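HAT1-interacting factor 1 (Saccharomyces cerevisiae, PDB 4NQ0) chaperones histones H3 and H4 as a component of the nuclear HAT-B histone acetyltransferase complex, taking part in chromatin assembly and telomere silencing. Local coordinates at residues Ala282-Cys287 with Leu330-Asp335; Lys303-Ala308 with Asp338-Asn343; Glu182-Ser187 with Leu209-Leu214; Gln46-Ser51 with Pro61-Ile66. All coordinates share one frame; numbering follows the deposited sequence.

Interaction 1: residues Ala282-Cys287 with Leu330-Asp335; sequences AEFLVC and LAQIQD
Two helices of the C-terminal part of the superhelix, 273-290 and 323-344, meet where the ring of Phe284 reaches across to Gln332 and Ile333. The aromatic edge does the touching. Phe284 CD1 lies 4.0 Å from Ile333 CD1 and equally near CG1 of the same isoleucine, while one atom further along the rim Phe284 CE1 comes to 3.9 Å from Gln332 CB. Gln332 CB sits in the ring plane and Ile333 CD1 close to it, so both partners meet the edge. The ring gets there because Phe284 has CG anti to the backbone N (chi1 170°), which swings it out from its own helix toward the other. Ile333 answers with CG1 set beside its backbone N, sending CD1 forward to the phenyl rim. Gln332 meets the ring through CB and CG, the aliphatic root of its side chain, and the rest of the chain bends off.

In this all-helical TPR-type array, helix 298-316 follows helix 273-290 in sequence, and Leu312 on it touches Ile333. Phe284 thus spans from one helix to the next but one. No hydrogen bond crosses here; the join is apolar. Replacing Phe284 with an alanine would probably leave Ile333 CD1 and the methylenes of Gln332 without their aromatic partner and open a gap between the two helices. Elsewhere on helix 273-290, Ala282 and Leu285 pack against Ile240 of helix 229-248.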
loop_
_atom_site.group_PDB
_atom_site.type_symbol
_atom_site.label_atom_id
_atom_site.label_comp_id
_atom_site.label_asym_id
_atom_site.label_seq_id
_atom_site.Cartn_x
_atom_site.Cartn_y
_atom_site.Cartn_z
ATOM N N ALA A 282 0.280 -6.849 7.705
ATOM C CA ALA A 282 0.697 -5.460 7.935
ATOM C C ALA A 282 1.548 -5.302 9.214
ATOM O O ALA A 282 2.555 -4.580 9.222
ATOM C CB ALA A 282 -0.521 -4.555 7.997
ATOM N N GLU A 283 1.148 -5.988 10.285
ATOM C CA GLU A 283 1.947 -6.008 11.514
ATOM C C GLU A 283 3.340 -6.537 11.256
ATOM O O GLU A 283 4.310 -5.974 11.750
ATOM C CB GLU A 283 1.299 -6.856 12.599
ATOM C CG GLU A 283 -0.038 -6.334 13.103
ATOM C CD GLU A 283 0.077 -5.276 14.189
ATOM O OE1 GLU A 283 1.191 -4.729 14.393
ATOM O OE2 GLU A 283 -0.973 -4.998 14.831
ATOM N N PHE A 284 3.457 -7.608 10.475
ATOM C CA PHE A 284 4.786 -8.175 10.192
ATOM C C PHE A 284 5.624 -7.240 9.327
ATOM O O PHE A 284 6.840 -7.083 9.555
ATOM C CB PHE A 284 4.680 -9.550 9.527
ATOM C CG PHE A 284 5.995 -10.067 9.005
ATOM C CD1 PHE A 284 6.953 -10.564 9.872
ATOM C CD2 PHE A 284 6.277 -10.031 7.651
ATOM C CE1 PHE A 284 8.181 -11.014 9.398
ATOM C CE2 PHE A 284 7.495 -10.489 7.161
ATOM C CZ PHE A 284 8.449 -10.980 8.040
ATOM N N LEU A 285 4.998 -6.630 8.321
ATOM C CA LEU A 285 5.735 -5.729 7.423
ATOM C C LEU A 285 6.289 -4.518 8.174
ATOM O O LEU A 285 7.399 -4.075 7.902
ATOM C CB LEU A 285 4.860 -5.300 6.238
ATOM C CG LEU A 285 4.511 -6.395 5.224
ATOM C CD1 LEU A 285 3.398 -5.922 4.273
ATOM C CD2 LEU A 285 5.734 -6.853 4.427
ATOM N N VAL A 286 5.520 -3.999 9.121
ATOM C CA VAL A 286 5.991 -2.960 10.039
ATOM C C VAL A 286 7.297 -3.375 10.722
ATOM O O VAL A 286 8.274 -2.628 10.696
ATOM C CB VAL A 286 4.927 -2.632 11.106
ATOM C CG1 VAL A 286 5.545 -1.871 12.297
ATOM C CG2 VAL A 286 3.767 -1.839 10.480
ATOM N N CYS A 287 7.314 -4.576 11.300
ATOM C CA CYS A 287 8.497 -5.098 11.989
ATOM C C CYS A 287 9.679 -5.316 11.060
ATOM O O CYS A 287 10.826 -5.035 11.433
ATOM C CB CYS A 287 8.159 -6.411 12.708
ATOM S SG CYS A 287 6.943 -6.157 14.012
ATOM N N LEU A 330 6.961 -15.431 12.364
ATOM C CA LEU A 330 7.179 -15.464 13.801
ATOM C C LEU A 330 8.665 -15.670 14.119
ATOM O O LEU A 330 9.228 -14.978 14.975
ATOM C CB LEU A 330 6.326 -16.579 14.403
ATOM C CG LEU A 330 6.082 -16.631 15.906
ATOM C CD1 LEU A 330 5.642 -15.269 16.486
ATOM C CD2 LEU A 330 5.024 -17.717 16.160
ATOM N N ALA A 331 9.290 -16.610 13.412
ATOM C CA ALA A 331 10.730 -16.847 13.517
ATOM C C ALA A 331 11.550 -15.594 13.195
ATOM O O ALA A 331 12.519 -15.288 13.887
ATOM C CB ALA A 331 11.146 -17.986 12.591
ATOM N N GLN A 332 11.156 -14.876 12.147
ATOM C CA GLN A 332 11.834 -13.635 11.774
ATOM C C GLN A 332 11.688 -12.560 12.851
ATOM O O GLN A 332 12.636 -11.836 13.152
ATOM C CB GLN A 332 11.282 -13.096 10.453
ATOM C CG GLN A 332 11.957 -11.816 9.990
ATOM C CD GLN A 332 13.423 -12.033 9.640
ATOM O OE1 GLN A 332 14.326 -11.548 10.333
ATOM N NE2 GLN A 332 13.662 -12.778 8.569
ATOM N N ILE A 333 10.497 -12.448 13.419
ATOM C CA ILE A 333 10.261 -11.473 14.488
ATOM C C ILE A 333 11.157 -11.773 15.679
ATOM O O ILE A 333 11.683 -10.857 16.293
ATOM C CB ILE A 333 8.780 -11.421 14.894
ATOM C CG1 ILE A 333 7.949 -10.826 13.753
ATOM C CG2 ILE A 333 8.562 -10.552 16.117
ATOM C CD1 ILE A 333 6.494 -11.242 13.792
ATOM N N GLN A 334 11.373 -13.053 15.972
ATOM C CA GLN A 334 12.273 -13.427 17.048
ATOM C C GLN A 334 13.718 -13.031 16.702
ATOM O O GLN A 334 14.464 -12.577 17.571
ATOM C CB GLN A 334 12.187 -14.926 17.347
ATOM C CG GLN A 334 12.948 -15.341 18.609
ATOM C CD GLN A 334 12.405 -14.685 19.868
ATOM O OE1 GLN A 334 11.201 -14.725 20.128
ATOM N NE2 GLN A 334 13.295 -14.081 20.663
ATOM N N ASP A 335 14.110 -13.203 15.441
ATOM C CA ASP A 335 15.430 -12.729 14.999
ATOM C C ASP A 335 15.537 -11.215 15.207
ATOM O O ASP A 335 16.554 -10.724 15.686
ATOM C CB ASP A 335 15.685 -13.040 13.527
ATOM C CG ASP A 335 15.596 -14.515 13.214
ATOM O OD1 ASP A 335 15.694 -15.348 14.145
ATOM O OD2 ASP A 335 15.414 -14.839 12.021
#

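Interaction 2: residues Lys303-Ala308 with Asp338-Asn343; sequences KRFKHA and DEVQEN
Phe305 and Val340 touch through a single pair of carbons, Phe305 CE2 and Val340 CG2, 3.7 Å apart. The methyl arrives at the edge of the phenyl, in the ring plane, so the faces of the aromatic take no part in meeting it. Val340 presents that methyl because CG1 is the branch anti to the backbone N (chi1 174°), which leaves CG2 beside the N and turned to the ring. Nearby, two long side chains approach at about a right angle: Lys306, extended all the way beyond CG, brings NZ to 3.9 Å from NE2 of Gln341.

A step further out, Val340 also rests on Ala298, Lys301 and Leu302, earlier on helix 298-316, and Phe305 packs on Asp336 and Ile337 as well as on Cys287 of helix 273-290. Helix 298-316, whose residues 303-308 fall within the predicted third TPR, is therefore sandwiched between its two neighbours at Phe305. Arg304 adds a salt bridge to Glu283 of helix 273-290. Helix 323-344, for its part, widens into a pi-type turn at 340-343.

No hydrogen bond joins the segments. Phe305 and Val340 contribute one apolar touch to a join that rests as much on Ala298, Lys301 and Leu302 under the valine and on Asp336 and Ile337 beside the phenyl. At the margin, the lysine ammonium and the amide NE2 of Gln341 are both N-H donors, so as modelled they cannot bond to each other and remain a loose approach of two nitrogens.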
loop_
_atom_site.group_PDB
_atom_site.type_symbol
_atom_site.label_atom_id
_atom_site.label_comp_id
_atom_site.label_asym_id
_atom_site.label_seq_id
_atom_site.Cartn_x
_atom_site.Cartn_y
_atom_site.Cartn_z
ATOM N N LYS A 303 9.404 -3.043 21.877
ATOM C CA LYS A 303 7.981 -3.023 22.244
ATOM C C LYS A 303 7.084 -3.402 21.071
ATOM O O LYS A 303 6.104 -4.116 21.255
ATOM C CB LYS A 303 7.563 -1.654 22.774
ATOM C CG LYS A 303 8.209 -1.286 24.097
ATOM C CD LYS A 303 7.718 0.059 24.660
ATOM C CE LYS A 303 8.623 0.487 25.829
ATOM N NZ LYS A 303 8.197 1.744 26.529
ATOM N N ARG A 304 7.415 -2.920 19.871
ATOM C CA ARG A 304 6.606 -3.241 18.681
ATOM C C ARG A 304 6.816 -4.689 18.257
ATOM O O ARG A 304 5.855 -5.376 17.901
ATOM C CB ARG A 304 6.916 -2.308 17.503
ATOM C CG ARG A 304 5.949 -2.457 16.329
ATOM C CD ARG A 304 4.647 -1.715 16.598
ATOM N NE ARG A 304 3.563 -2.089 15.681
ATOM C CZ ARG A 304 2.408 -1.437 15.543
ATOM N NH1 ARG A 304 2.164 -0.315 16.223
ATOM N NH2 ARG A 304 1.487 -1.901 14.691
ATOM N N PHE A 305 8.063 -5.154 18.278
ATOM C CA PHE A 305 8.335 -6.548 17.957
ATOM C C PHE A 305 7.562 -7.501 18.880
ATOM O O PHE A 305 6.974 -8.475 18.420
ATOM C CB PHE A 305 9.829 -6.877 18.054
ATOM C CG PHE A 305 10.699 -6.155 17.064
ATOM C CD1 PHE A 305 10.222 -5.778 15.827
ATOM C CD2 PHE A 305 12.025 -5.894 17.366
ATOM C CE1 PHE A 305 11.019 -5.129 14.932
ATOM C CE2 PHE A 305 12.837 -5.243 16.470
ATOM C CZ PHE A 305 12.338 -4.860 15.241
ATOM N N LYS A 306 7.565 -7.222 20.178
ATOM C CA LYS A 306 6.899 -8.101 21.134
ATOM C C LYS A 306 5.389 -8.076 20.960
ATOM O O LYS A 306 4.717 -9.084 21.153
ATOM C CB LYS A 306 7.267 -7.713 22.564
ATOM C CG LYS A 306 8.675 -8.135 22.938
ATOM C CD LYS A 306 9.124 -7.467 24.228
ATOM C CE LYS A 306 10.514 -7.927 24.634
ATOM N NZ LYS A 306 11.073 -7.072 25.718
ATOM N N HIS A 307 4.862 -6.913 20.612
ATOM C CA HIS A 307 3.455 -6.794 20.281
ATOM C C HIS A 307 3.096 -7.704 19.095
ATOM O O HIS A 307 2.092 -8.403 19.119
ATOM C CB HIS A 307 3.128 -5.335 19.962
ATOM C CG HIS A 307 1.839 -5.151 19.231
ATOM N ND1 HIS A 307 0.619 -5.118 19.871
ATOM C CD2 HIS A 307 1.580 -5.007 17.910
ATOM C CE1 HIS A 307 -0.338 -4.954 18.973
ATOM N NE2 HIS A 307 0.220 -4.879 17.777
ATOM N N ALA A 308 3.925 -7.683 18.056
ATOM C CA ALA A 308 3.658 -8.437 16.847
ATOM C C ALA A 308 3.823 -9.937 17.110
ATOM O O ALA A 308 3.019 -10.738 16.643
ATOM C CB ALA A 308 4.581 -7.964 15.705
ATOM N N ASP A 338 16.123 -10.578 18.904
ATOM C CA ASP A 338 17.527 -10.937 19.179
ATOM C C ASP A 338 18.505 -9.860 18.705
ATOM O O ASP A 338 19.317 -9.384 19.478
ATOM C CB ASP A 338 17.881 -12.270 18.527
ATOM C CG ASP A 338 17.067 -13.426 19.081
ATOM O OD1 ASP A 338 16.972 -14.449 18.381
ATOM O OD2 ASP A 338 16.508 -13.310 20.201
ATOM N N GLU A 339 18.421 -9.488 17.434
ATOM C CA GLU A 339 19.289 -8.451 16.863
ATOM C C GLU A 339 19.327 -7.179 17.718
ATOM O O GLU A 339 20.400 -6.685 18.047
ATOM C CB GLU A 339 18.836 -8.109 15.442
ATOM C CG GLU A 339 19.487 -6.860 14.822
ATOM C CD GLU A 339 20.975 -7.023 14.548
ATOM O OE1 GLU A 339 21.465 -8.173 14.526
ATOM O OE2 GLU A 339 21.653 -5.993 14.346
ATOM N N VAL A 340 18.161 -6.664 18.086
ATOM C CA VAL A 340 18.095 -5.440 18.882
ATOM C C VAL A 340 18.587 -5.653 20.319
ATOM O O VAL A 340 19.366 -4.848 20.839
ATOM C CB VAL A 340 16.672 -4.844 18.877
ATOM C CG1 VAL A 340 16.568 -3.658 19.835
ATOM C CG2 VAL A 340 16.302 -4.423 17.465
ATOM N N GLN A 341 18.159 -6.736 20.959
ATOM C CA GLN A 341 18.587 -6.996 22.336
ATOM C C GLN A 341 20.104 -7.133 22.469
ATOM O O GLN A 341 20.678 -6.663 23.451
ATOM C CB GLN A 341 17.873 -8.216 22.938
ATOM C CG GLN A 341 16.815 -7.841 23.977
ATOM C CD GLN A 341 15.701 -8.875 24.127
ATOM O OE1 GLN A 341 15.907 -10.071 23.928
ATOM N NE2 GLN A 341 14.514 -8.406 24.491
ATOM N N GLU A 342 20.748 -7.739 21.471
ATOM C CA GLU A 342 22.182 -8.024 21.529
ATOM C C GLU A 342 23.070 -6.877 21.033
ATOM O O GLU A 342 24.136 -6.643 21.599
ATOM C CB GLU A 342 22.505 -9.288 20.722
ATOM C CG GLU A 342 21.789 -10.550 21.199
ATOM C CD GLU A 342 22.421 -11.194 22.427
ATOM O OE1 GLU A 342 21.680 -11.842 23.192
ATOM O OE2 GLU A 342 23.654 -11.081 22.621
ATOM N N ASN A 343 22.654 -6.177 19.978
ATOM C CA ASN A 343 23.514 -5.167 19.349
ATOM C C ASN A 343 23.105 -3.726 19.629
ATOM O O ASN A 343 23.931 -2.909 20.036
ATOM C CB ASN A 343 23.574 -5.387 17.837
ATOM C CG ASN A 343 24.117 -6.756 17.466
ATOM O OD1 ASN A 343 24.714 -7.452 18.287
ATOM N ND2 ASN A 343 23.906 -7.150 16.220
#

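Interaction 3: residues Glu182-Ser187 with Leu209-Leu214; sequences EIEDVS and LLAQAL
A single water ties the 182-187 loop to helix 202-218. It donates to Ala211 O at 2.7 Å and to Glu182 O at 3.1 Å, and it accepts from Glu184 N at 2.8 Å, so three backbone groups grip it. Two come from the loop and one from the helix, and the water is the only polar link between the segments.

The direct contacts flank this bridge. Ile183 CG2 rests 3.7 Å from Leu214 O; this methyl is the branch anti to the isoleucine N, CG1 lying beside the N instead (chi1 -62°). Glu182 lays its CG 4.4 Å from Leu214 CD1, but its carboxylate belongs elsewhere, forming a salt bridge with Lys261 and a hydrogen bond with His258, both on helix 252-266. Glu184 stretches out beyond CG so that OE2 comes to 3.8 Å from the methyl of Ala211, a plain van der Waals approach.

Just downstream Asp185 OD2 accepts from Ser187 N at 2.9 Å, using its anti lone pair. The other side of helix 202-218 packs on helix 61-77, with Ala213 on Thr65. The region important for binding H3-H4 and H2A-H2B (residues 80-199) thus runs into an Asx turn that starts a 3-10 turn at 186-187, at the beginning of the predicted first TPR, with the loop bridged by water to the helix of that predicted repeat.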
loop_
_atom_site.group_PDB
_atom_site.type_symbol
_atom_site.label_atom_id
_atom_site.label_comp_id
_atom_site.label_asym_id
_atom_site.label_seq_id
_atom_site.Cartn_x
_atom_site.Cartn_y
_atom_site.Cartn_z
ATOM N N GLU A 182 -3.540 12.578 3.915
ATOM C CA GLU A 182 -2.729 12.156 2.782
ATOM C C GLU A 182 -3.565 11.906 1.521
ATOM O O GLU A 182 -3.020 11.757 0.423
ATOM C CB GLU A 182 -1.949 10.906 3.185
ATOM C CG GLU A 182 -0.999 10.350 2.144
ATOM C CD GLU A 182 -0.044 9.319 2.733
ATOM O OE1 GLU A 182 -0.155 9.009 3.941
ATOM O OE2 GLU A 182 0.817 8.815 1.983
ATOM N N ILE A 183 -4.884 11.858 1.656
ATOM C CA ILE A 183 -5.728 11.704 0.482
ATOM C C ILE A 183 -5.951 13.076 -0.154
ATOM O O ILE A 183 -6.610 13.932 0.428
ATOM C CB ILE A 183 -7.066 11.044 0.826
ATOM C CG1 ILE A 183 -6.811 9.632 1.368
ATOM C CG2 ILE A 183 -7.960 10.999 -0.400
ATOM C CD1 ILE A 183 -8.064 8.863 1.682
ATOM N N GLU A 184 -5.393 13.276 -1.345
ATOM C CA GLU A 184 -5.477 14.570 -2.022
ATOM C C GLU A 184 -6.853 14.770 -2.629
ATOM O O GLU A 184 -7.570 13.802 -2.896
ATOM C CB GLU A 184 -4.446 14.669 -3.141
ATOM C CG GLU A 184 -2.994 14.492 -2.733
ATOM C CD GLU A 184 -2.070 14.485 -3.943
ATOM O OE1 GLU A 184 -2.325 15.268 -4.886
ATOM O OE2 GLU A 184 -1.099 13.693 -3.963
ATOM N N ASP A 185 -7.204 16.030 -2.863
ATOM C CA ASP A 185 -8.407 16.382 -3.602
ATOM C C ASP A 185 -8.265 15.937 -5.043
ATOM O O ASP A 185 -7.189 16.032 -5.635
ATOM C CB ASP A 185 -8.643 17.900 -3.578
ATOM C CG ASP A 185 -10.049 18.283 -4.024
ATOM O OD1 ASP A 185 -10.832 18.718 -3.158
ATOM O OD2 ASP A 185 -10.385 18.156 -5.222
ATOM N N VAL A 186 -9.379 15.494 -5.615
ATOM C CA VAL A 186 -9.397 14.985 -6.978
ATOM C C VAL A 186 -9.053 16.055 -8.026
ATOM O O VAL A 186 -8.792 15.731 -9.186
ATOM C CB VAL A 186 -10.742 14.310 -7.296
ATOM C CG1 VAL A 186 -11.853 15.349 -7.465
ATOM C CG2 VAL A 186 -10.598 13.429 -8.520
ATOM N N SER A 187 -9.041 17.325 -7.615
ATOM C CA SER A 187 -8.568 18.413 -8.478
ATOM C C SER A 187 -7.088 18.289 -8.860
ATOM O O SER A 187 -6.661 18.875 -9.849
ATOM C CB SER A 187 -8.816 19.778 -7.819
ATOM O OG SER A 187 -7.979 19.971 -6.690
ATOM N N LEU A 209 1.678 7.650 -8.769
ATOM C CA LEU A 209 0.513 6.976 -9.338
ATOM C C LEU A 209 -0.386 6.411 -8.246
ATOM O O LEU A 209 -1.606 6.465 -8.361
ATOM C CB LEU A 209 0.934 5.869 -10.309
ATOM C CG LEU A 209 1.411 6.383 -11.678
ATOM C CD1 LEU A 209 2.307 5.375 -12.347
ATOM C CD2 LEU A 209 0.199 6.722 -12.552
ATOM N N LEU A 210 0.215 5.871 -7.191
ATOM C CA LEU A 210 -0.563 5.382 -6.050
ATOM C C LEU A 210 -1.210 6.526 -5.257
ATOM O O LEU A 210 -2.347 6.374 -4.778
ATOM C CB LEU A 210 0.286 4.488 -5.148
ATOM C CG LEU A 210 0.673 3.147 -5.753
ATOM C CD1 LEU A 210 1.808 2.483 -4.970
ATOM C CD2 LEU A 210 -0.549 2.220 -5.829
ATOM N N ALA A 211 -0.524 7.675 -5.140
ATOM C CA ALA A 211 -1.131 8.844 -4.484
ATOM C C ALA A 211 -2.449 9.172 -5.171
ATOM O O ALA A 211 -3.446 9.484 -4.520
ATOM C CB ALA A 211 -0.187 10.074 -4.494
ATOM N N GLN A 212 -2.459 9.061 -6.493
ATOM C CA GLN A 212 -3.675 9.288 -7.260
ATOM C C GLN A 212 -4.702 8.162 -7.117
ATOM O O GLN A 212 -5.900 8.420 -7.150
ATOM C CB GLN A 212 -3.324 9.541 -8.728
ATOM C CG GLN A 212 -2.489 10.821 -8.912
ATOM C CD GLN A 212 -1.944 10.963 -10.304
ATOM O OE1 GLN A 212 -2.644 11.429 -11.199
ATOM N NE2 GLN A 212 -0.680 10.574 -10.503
ATOM N N ALA A 213 -4.256 6.920 -6.966
ATOM C CA ALA A 213 -5.194 5.836 -6.614
ATOM C C ALA A 213 -5.935 6.147 -5.308
ATOM O O ALA A 213 -7.163 5.974 -5.222
ATOM C CB ALA A 213 -4.482 4.502 -6.516
ATOM N N LEU A 214 -5.185 6.617 -4.311
ATOM C CA LEU A 214 -5.742 6.980 -3.011
ATOM C C LEU A 214 -6.764 8.076 -3.173
ATOM O O LEU A 214 -7.846 8.019 -2.611
ATOM C CB LEU A 214 -4.660 7.509 -2.065
ATOM C CG LEU A 214 -3.762 6.533 -1.329
ATOM C CD1 LEU A 214 -2.707 7.333 -0.570
ATOM C CD2 LEU A 214 -4.565 5.642 -0.377
HETATM O O HOH W 1 -3.880 11.162 -2.480
#

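Interaction 4: residues Gln46-Ser51 with Pro61-Ile66; sequences QQTLDS and PELFTI
Leu49 fits its isobutyl end into the corner formed by Leu63 and the ring of Phe64, each of its methyls with a different task. CD1 stands over the face of Phe64, 4.1 Å from the ring centroid and 11° off the normal, an almost vertical CH-pi contact. CD2 of Leu49 lies on the same side of the ring, displaced outward beyond Phe64 CE2 (3.7 Å), and also meets Leu63 CD1 at 3.8 Å. Leu49 and Leu63 lie alongside, pointing opposite ways, whereas Leu49 and Phe64 are set aslant. In Leu49, CG anti to the carbonyl carbon (chi1 -77°) heads toward the partner helix, and chi2 then sets the two methyls. Thr48 adds a lighter touch, CG2 to Leu63 CD2 at 4.2 Å; its hydroxyl bonds to Arg44 O a turn earlier.

Helices 38-51 and 61-77, consecutive in the chain, form a helical hairpin, their segment axes at 142° and 10.3 Å apart. Around them, Leu63 also packs on Met22 and Val26 of helix 14-34, and Phe64 on Leu209 and Leu216 of helix 202-218. Cutting Leu49 back to an alanine is likely to strip the cover from one face of Phe64 and leave Leu63 CD1 without its neighbour, opening a gap between the helices.

Since no hydrogen bond crosses, what holds this buried junction is dispersion and the exclusion of water, with the ring face giving the leucine methyl a broad surface to lie against.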
loop_
_atom_site.group_PDB
_atom_site.type_symbol
_atom_site.label_atom_id
_atom_site.label_comp_id
_atom_site.label_asym_id
_atom_site.label_seq_id
_atom_site.Cartn_x
_atom_site.Cartn_y
_atom_site.Cartn_z
ATOM N N GLN A 46 -1.029 3.596 -19.348
ATOM C CA GLN A 46 -0.617 4.934 -19.764
ATOM C C GLN A 46 -1.420 5.441 -20.970
ATOM O O GLN A 46 -1.957 6.541 -20.944
ATOM C CB GLN A 46 0.882 4.954 -20.087
ATOM C CG GLN A 46 1.383 6.265 -20.670
ATOM C CD GLN A 46 1.689 6.156 -22.150
ATOM O OE1 GLN A 46 2.347 5.203 -22.580
ATOM N NE2 GLN A 46 1.227 7.138 -22.943
ATOM N N GLN A 47 -1.500 4.625 -22.017
ATOM C CA GLN A 47 -2.195 5.025 -23.241
ATOM C C GLN A 47 -3.696 5.158 -23.010
ATOM O O GLN A 47 -4.332 6.038 -23.568
ATOM C CB GLN A 47 -1.923 4.030 -24.363
ATOM C CG GLN A 47 -0.460 3.987 -24.791
ATOM C CD GLN A 47 -0.153 2.776 -25.624
ATOM O OE1 GLN A 47 -1.052 2.169 -26.206
ATOM N NE2 GLN A 47 1.115 2.402 -25.682
ATOM N N THR A 48 -4.269 4.288 -22.188
ATOM C CA THR A 48 -5.682 4.423 -21.843
ATOM C C THR A 48 -5.887 5.742 -21.094
ATOM O O THR A 48 -6.796 6.498 -21.429
ATOM C CB THR A 48 -6.205 3.219 -21.017
ATOM O OG1 THR A 48 -5.934 2.002 -21.727
ATOM C CG2 THR A 48 -7.708 3.334 -20.772
ATOM N N LEU A 49 -5.017 6.035 -20.119
ATOM C CA LEU A 49 -5.159 7.258 -19.328
ATOM C C LEU A 49 -5.010 8.518 -20.212
ATOM O O LEU A 49 -5.757 9.465 -20.033
ATOM C CB LEU A 49 -4.197 7.294 -18.119
ATOM C CG LEU A 49 -4.583 6.431 -16.898
ATOM C CD1 LEU A 49 -3.449 6.271 -15.906
ATOM C CD2 LEU A 49 -5.825 6.963 -16.187
ATOM N N ASP A 50 -4.071 8.507 -21.163
ATOM C CA ASP A 50 -3.816 9.677 -22.014
ATOM C C ASP A 50 -4.995 9.976 -22.929
ATOM O O ASP A 50 -5.197 11.115 -23.313
ATOM C CB ASP A 50 -2.564 9.492 -22.891
ATOM C CG ASP A 50 -1.261 9.862 -22.179
ATOM O OD1 ASP A 50 -1.257 10.731 -21.281
ATOM O OD2 ASP A 50 -0.219 9.295 -22.545
ATOM N N SER A 51 -5.767 8.956 -23.287
ATOM C CA SER A 51 -6.852 9.135 -24.239
ATOM C C SER A 51 -8.226 9.300 -23.599
ATOM O O SER A 51 -9.204 9.458 -24.321
ATOM C CB SER A 51 -6.870 7.988 -25.260
ATOM O OG SER A 51 -5.962 8.260 -26.314
ATOM N N PRO A 61 -9.553 3.696 -10.584
ATOM C CA PRO A 61 -8.314 3.682 -9.786
ATOM C C PRO A 61 -7.378 2.512 -10.115
ATOM O O PRO A 61 -6.166 2.624 -9.920
ATOM C CB PRO A 61 -8.807 3.590 -8.339
ATOM C CG PRO A 61 -10.295 3.375 -8.412
ATOM C CD PRO A 61 -10.769 3.729 -9.753
ATOM N N GLU A 62 -7.927 1.398 -10.602
ATOM C CA GLU A 62 -7.094 0.275 -11.045
ATOM C C GLU A 62 -6.106 0.628 -12.152
ATOM O O GLU A 62 -5.054 0.010 -12.242
ATOM C CB GLU A 62 -7.958 -0.878 -11.531
ATOM C CG GLU A 62 -8.827 -1.496 -10.483
ATOM C CD GLU A 62 -8.260 -2.796 -10.000
ATOM O OE1 GLU A 62 -8.737 -3.849 -10.483
ATOM O OE2 GLU A 62 -7.314 -2.763 -9.169
ATOM N N LEU A 63 -6.436 1.604 -13.003
ATOM C CA LEU A 63 -5.490 2.066 -14.013
ATOM C C LEU A 63 -4.223 2.601 -13.355
ATOM O O LEU A 63 -3.120 2.374 -13.843
ATOM C CB LEU A 63 -6.103 3.140 -14.915
ATOM C CG LEU A 63 -7.182 2.642 -15.889
ATOM C CD1 LEU A 63 -7.968 3.800 -16.442
ATOM C CD2 LEU A 63 -6.581 1.817 -17.016
ATOM N N PHE A 64 -4.390 3.298 -12.236
ATOM C CA PHE A 64 -3.258 3.848 -11.499
ATOM C C PHE A 64 -2.513 2.770 -10.720
ATOM O O PHE A 64 -1.276 2.715 -10.741
ATOM C CB PHE A 64 -3.747 4.983 -10.589
ATOM C CG PHE A 64 -4.156 6.222 -11.343
ATOM C CD1 PHE A 64 -3.245 7.246 -11.562
ATOM C CD2 PHE A 64 -5.444 6.355 -11.854
ATOM C CE1 PHE A 64 -3.611 8.394 -12.266
ATOM C CE2 PHE A 64 -5.810 7.491 -12.562
ATOM C CZ PHE A 64 -4.901 8.509 -12.764
ATOM N N THR A 65 -3.255 1.871 -10.080
ATOM C CA THR A 65 -2.617 0.836 -9.244
ATOM C C THR A 65 -1.874 -0.217 -10.064
ATOM O O THR A 65 -0.745 -0.597 -9.723
ATOM C CB THR A 65 -3.618 0.173 -8.285
ATOM O OG1 THR A 65 -4.603 -0.556 -9.029
ATOM C CG2 THR A 65 -4.301 1.237 -7.432
ATOM N N ILE A 66 -2.479 -0.660 -11.160
ATOM C CA ILE A 66 -1.796 -1.554 -12.101
ATOM C C ILE A 66 -0.570 -0.870 -12.708
ATOM O O ILE A 66 0.515 -1.461 -12.757
ATOM C CB ILE A 66 -2.753 -2.046 -13.213
ATOM C CG1 ILE A 66 -3.861 -2.916 -12.602
ATOM C CG2 ILE A 66 -1.994 -2.843 -14.267
ATOM C CD1 ILE A 66 -5.051 -3.082 -13.486
#

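How the interactions relate
Along the chain the order is interaction 4, interaction 3, then interactions 1 and 2, whose segments alternate. The four fall into two pairs on opposite sides of the chain's centre. Interactions 3 and 4 have centres about 14 Å apart and touch where helix 61-77 packs on helix 202-218. Interactions 1 and 2, centres about 10 Å apart, share helix 323-344. Between the pairs, centres are about 29 to 42 Å apart, and nothing touches directly. The contacts thus fasten two separated parts of one all-helical chain. Residues 248-332, which bind H2A-H2B, include 282-287, 303-308 and the start of 330-335, while 182-187 belongs to the other histone-binding region.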